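Local coordinates for protein twin-arginine translocation pathway signal (Rhodoferax ferrireducens, PDB 5IM2) that probably serves as the extracytoplasmic solute-binding protein of a TRAP transporter, and holds a benzoate that copurified with it, at residues 127-132 against 142-147. Residues are numbered along the deposited sequence; the frame is centred on the assembly and turned at random.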
ATOM      1  N   GLU A 127      -1.510  10.267   3.130  1.00 19.88           N
ATOM      2  CA  GLU A 127      -2.809   9.736   2.736  1.00 14.06           C
ATOM      3  C   GLU A 127      -3.362  10.339   1.450  1.00 14.17           C
ATOM      4  O   GLU A 127      -4.339   9.812   0.918  1.00 14.19           O
ATOM      5  CB  GLU A 127      -3.860   9.993   3.822  1.00 24.01           C
ATOM      6  CG  GLU A 127      -3.726   9.298   5.133  1.00 34.51           C
ATOM      7  CD  GLU A 127      -4.841   9.749   6.105  1.00 34.76           C
ATOM      8  OE1 GLU A 127      -5.402  10.884   5.958  1.00 27.15           O
ATOM      9  OE2 GLU A 127      -5.158   8.976   7.022  1.00 41.67           O
ATOM     10  N   VAL A 128      -2.779  11.429   0.946  1.00 18.91           N
ATOM     11  CA  VAL A 128      -3.256  12.041  -0.284  1.00 16.71           C
ATOM     12  C   VAL A 128      -3.257  11.010  -1.417  1.00 11.88           C
ATOM     13  O   VAL A 128      -4.077  11.075  -2.344  1.00 17.11           O
ATOM     14  CB  VAL A 128      -2.392  13.283  -0.599  1.00 15.21           C
ATOM     15  CG1 VAL A 128      -0.973  12.897  -0.994  1.00 14.27           C
ATOM     16  CG2 VAL A 128      -3.073  14.150  -1.646  1.00 13.34           C
ATOM     17  N   PHE A 129      -2.341  10.051  -1.368  1.00 13.94           N
ATOM     18  CA  PHE A 129      -2.208   9.072  -2.452  1.00 13.82           C
ATOM     19  C   PHE A 129      -3.242   7.970  -2.393  1.00 11.26           C
ATOM     20  O   PHE A 129      -3.391   7.215  -3.373  1.00 16.38           O
ATOM     21  CB  PHE A 129      -0.796   8.482  -2.435  1.00 15.42           C
ATOM     22  CG  PHE A 129       0.224   9.475  -2.862  1.00 12.56           C
ATOM     23  CD1 PHE A 129       0.382   9.791  -4.202  1.00 15.71           C
ATOM     24  CD2 PHE A 129       0.950  10.206  -1.921  1.00 12.71           C
ATOM     25  CE1 PHE A 129       1.258  10.763  -4.588  1.00 17.74           C
ATOM     26  CE2 PHE A 129       1.838  11.182  -2.307  1.00 15.46           C
ATOM     27  CZ  PHE A 129       1.986  11.476  -3.630  1.00 15.90           C
ATOM     28  N   GLU A 130      -3.985   7.911  -1.292  1.00 13.47           N
ATOM     29  CA  GLU A 130      -5.049   6.948  -1.047  1.00 15.11           C
ATOM     30  C   GLU A 130      -6.426   7.514  -1.365  1.00 17.59           C
ATOM     31  O   GLU A 130      -7.423   6.793  -1.250  1.00 16.26           O
ATOM     32  CB  GLU A 130      -5.011   6.477   0.417  1.00 14.34           C
ATOM     33  CG  GLU A 130      -3.695   5.769   0.724  1.00 20.53           C
ATOM     34  CD  GLU A 130      -3.564   5.259   2.145  1.00 25.32           C
ATOM     35  OE1 GLU A 130      -4.399   5.593   2.998  1.00 20.01           O
ATOM     36  OE2 GLU A 130      -2.595   4.518   2.396  1.00 22.25           O
ATOM     37  N   LEU A 131      -6.504   8.760  -1.835  1.00 12.13           N
ATOM     38  CA  LEU A 131      -7.774   9.375  -2.172  1.00 12.73           C
ATOM     39  C   LEU A 131      -8.308   8.813  -3.482  1.00 14.96           C
ATOM     40  O   LEU A 131      -7.574   8.203  -4.265  1.00 15.94           O
ATOM     41  CB  LEU A 131      -7.618  10.896  -2.276  1.00 13.92           C
ATOM     42  CG  LEU A 131      -7.158  11.606  -0.996  1.00 15.51           C
ATOM     43  CD1 LEU A 131      -6.860  13.025  -1.298  1.00 16.21           C
ATOM     44  CD2 LEU A 131      -8.221  11.516   0.068  1.00 20.31           C
ATOM     45  N   PRO A 132      -9.590   8.986  -3.757  1.00 14.40           N
ATOM     46  CA  PRO A 132     -10.159   8.306  -4.920  1.00 14.54           C
ATOM     47  C   PRO A 132      -9.521   8.788  -6.220  1.00 14.80           C
ATOM     48  O   PRO A 132      -9.307   9.990  -6.426  1.00 15.77           O
ATOM     49  CB  PRO A 132     -11.651   8.649  -4.833  1.00 16.97           C
ATOM     50  CG  PRO A 132     -11.870   8.812  -3.403  1.00 19.06           C
ATOM     51  CD  PRO A 132     -10.646   9.513  -2.880  1.00 18.12           C
ATOM     52  N   SER A 142       4.404   5.734  -7.052  1.00 11.69           N
ATOM     53  CA  SER A 142       5.409   5.536  -6.013  1.00 13.99           C
ATOM     54  C   SER A 142       6.510   6.586  -6.080  1.00 15.61           C
ATOM     55  O   SER A 142       6.988   7.058  -5.047  1.00 13.18           O
ATOM     56  CB  SER A 142       6.043   4.148  -6.144  1.00 13.01           C
ATOM     57  OG  SER A 142       5.087   3.125  -5.866  1.00 14.09           O
ATOM     58  N   ARG A 143       6.998   6.892  -7.284  1.00 13.69           N
ATOM     59  CA  ARG A 143       8.020   7.927  -7.400  1.00 13.56           C
ATOM     60  C   ARG A 143       7.484   9.254  -6.889  1.00 14.79           C
ATOM     61  O   ARG A 143       8.179   9.990  -6.186  1.00 15.02           O
ATOM     62  CB  ARG A 143       8.465   8.063  -8.850  1.00 17.30           C
ATOM     63  CG  ARG A 143       9.232   6.893  -9.349  1.00 15.37           C
ATOM     64  CD  ARG A 143       9.409   6.936 -10.884  1.00 16.09           C
ATOM     65  NE  ARG A 143      10.173   8.092 -11.334  1.00 18.58           N
ATOM     66  CZ  ARG A 143      11.476   8.093 -11.577  1.00 23.82           C
ATOM     67  NH1 ARG A 143      12.192   6.993 -11.413  1.00 17.85           N
ATOM     68  NH2 ARG A 143      12.069   9.221 -11.974  1.00 23.36           N
ATOM     69  N   ALA A 144       6.249   9.574  -7.256  1.00 14.41           N
ATOM     70  CA  ALA A 144       5.595  10.794  -6.779  1.00 14.44           C
ATOM     71  C   ALA A 144       5.486  10.827  -5.266  1.00 15.29           C
ATOM     72  O   ALA A 144       5.670  11.877  -4.649  1.00 15.09           O
ATOM     73  CB  ALA A 144       4.208  10.918  -7.420  1.00 12.65           C
ATOM     74  N   CYS A 145       5.169   9.686  -4.652  1.00 13.04           N
ATOM     75  CA  CYS A 145       5.072   9.606  -3.197  1.00 15.47           C
ATOM     76  C   CYS A 145       6.408   9.929  -2.545  1.00 17.11           C
ATOM     77  O   CYS A 145       6.470  10.700  -1.578  1.00 15.72           O
ATOM     78  CB  CYS A 145       4.589   8.210  -2.792  1.00 19.83           C
ATOM     79  SG  CYS A 145       4.129   8.055  -1.057  1.00 20.63           S
ATOM     80  N   TRP A 146       7.494   9.354  -3.064  1.00 16.21           N
ATOM     81  CA  TRP A 146       8.817   9.654  -2.517  1.00 15.15           C
ATOM     82  C   TRP A 146       9.093  11.161  -2.531  1.00 17.23           C
ATOM     83  O   TRP A 146       9.433  11.764  -1.493  1.00 17.33           O
ATOM     84  CB  TRP A 146       9.919   8.915  -3.289  1.00 18.63           C
ATOM     85  CG  TRP A 146      11.251   9.371  -2.776  1.00 17.83           C
ATOM     86  CD1 TRP A 146      12.053  10.373  -3.292  1.00 17.11           C
ATOM     87  CD2 TRP A 146      11.922   8.896  -1.607  1.00 17.11           C
ATOM     88  NE1 TRP A 146      13.180  10.522  -2.523  1.00 19.45           N
ATOM     89  CE2 TRP A 146      13.121   9.638  -1.474  1.00 18.56           C
ATOM     90  CE3 TRP A 146      11.646   7.900  -0.670  1.00 19.51           C
ATOM     91  CZ2 TRP A 146      14.004   9.428  -0.442  1.00 22.99           C
ATOM     92  CZ3 TRP A 146      12.542   7.693   0.360  1.00 18.25           C
ATOM     93  CH2 TRP A 146      13.706   8.440   0.458  1.00 19.98           C
ATOM     94  N   GLU A 147       8.934  11.780  -3.701  1.00 15.55           N
ATOM     95  CA  GLU A 147       9.251  13.197  -3.855  1.00 14.88           C
ATOM     96  C   GLU A 147       8.333  14.074  -3.014  1.00 17.63           C
ATOM     97  O   GLU A 147       8.790  15.031  -2.377  1.00 20.91           O
ATOM     98  CB  GLU A 147       9.180  13.606  -5.325  1.00 14.56           C
ATOM     99  CG  GLU A 147       9.537  15.068  -5.516  1.00 23.59           C
ATOM    100  CD  GLU A 147       9.724  15.506  -6.970  1.00 34.18           C
ATOM    101  OE1 GLU A 147       9.717  14.670  -7.894  1.00 27.86           O
ATOM    102  OE2 GLU A 147       9.885  16.721  -7.177  1.00 27.67           O
TER
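A144, on helix 138-152, is the first residue of 142-147 to meet the ring of F129, which reaches across from the 3-10 segment that includes residues 127-130. Its methyl lies 4.1 Å (CB) from CE1 of F129, and a side chain this small lets the ring come close to the helix backbone as well: CZ of F129 stands 3.8 Å from the carbonyl O of A144. A flat, apolar phenyl is long enough to span from loop to helix in this buried setting. C145 follows and meets the ring with both backbone and side chain. Its CA is 3.6 Å from CZ of F129, while its CB sits over one ring face, shifted toward the rim, in a CH-pi contact 4.2 Å from the ring centroid and 14° off the normal. The thiol runs along the CD2-CE2 side of F129, SG 3.9 Å from CD2, because chi1 of -169° points SG away from the backbone N; the sulfur-aromatic contact is oblique. Cysteine suits this buried place, being slim and polarisable. The family 7 solute-binding fold of TRAP transporters has two lobes with the ligand held between them, and here a turn in the loop after strand 111-114 packs on helix 138-152, the side chain of F129 about 14 Å from the bound benzoate. W146 points away from F129 and packs against strand 161-167, which C145 also touches. Y148, further along helix 138-152, makes an edge-to-face ring contact with F129.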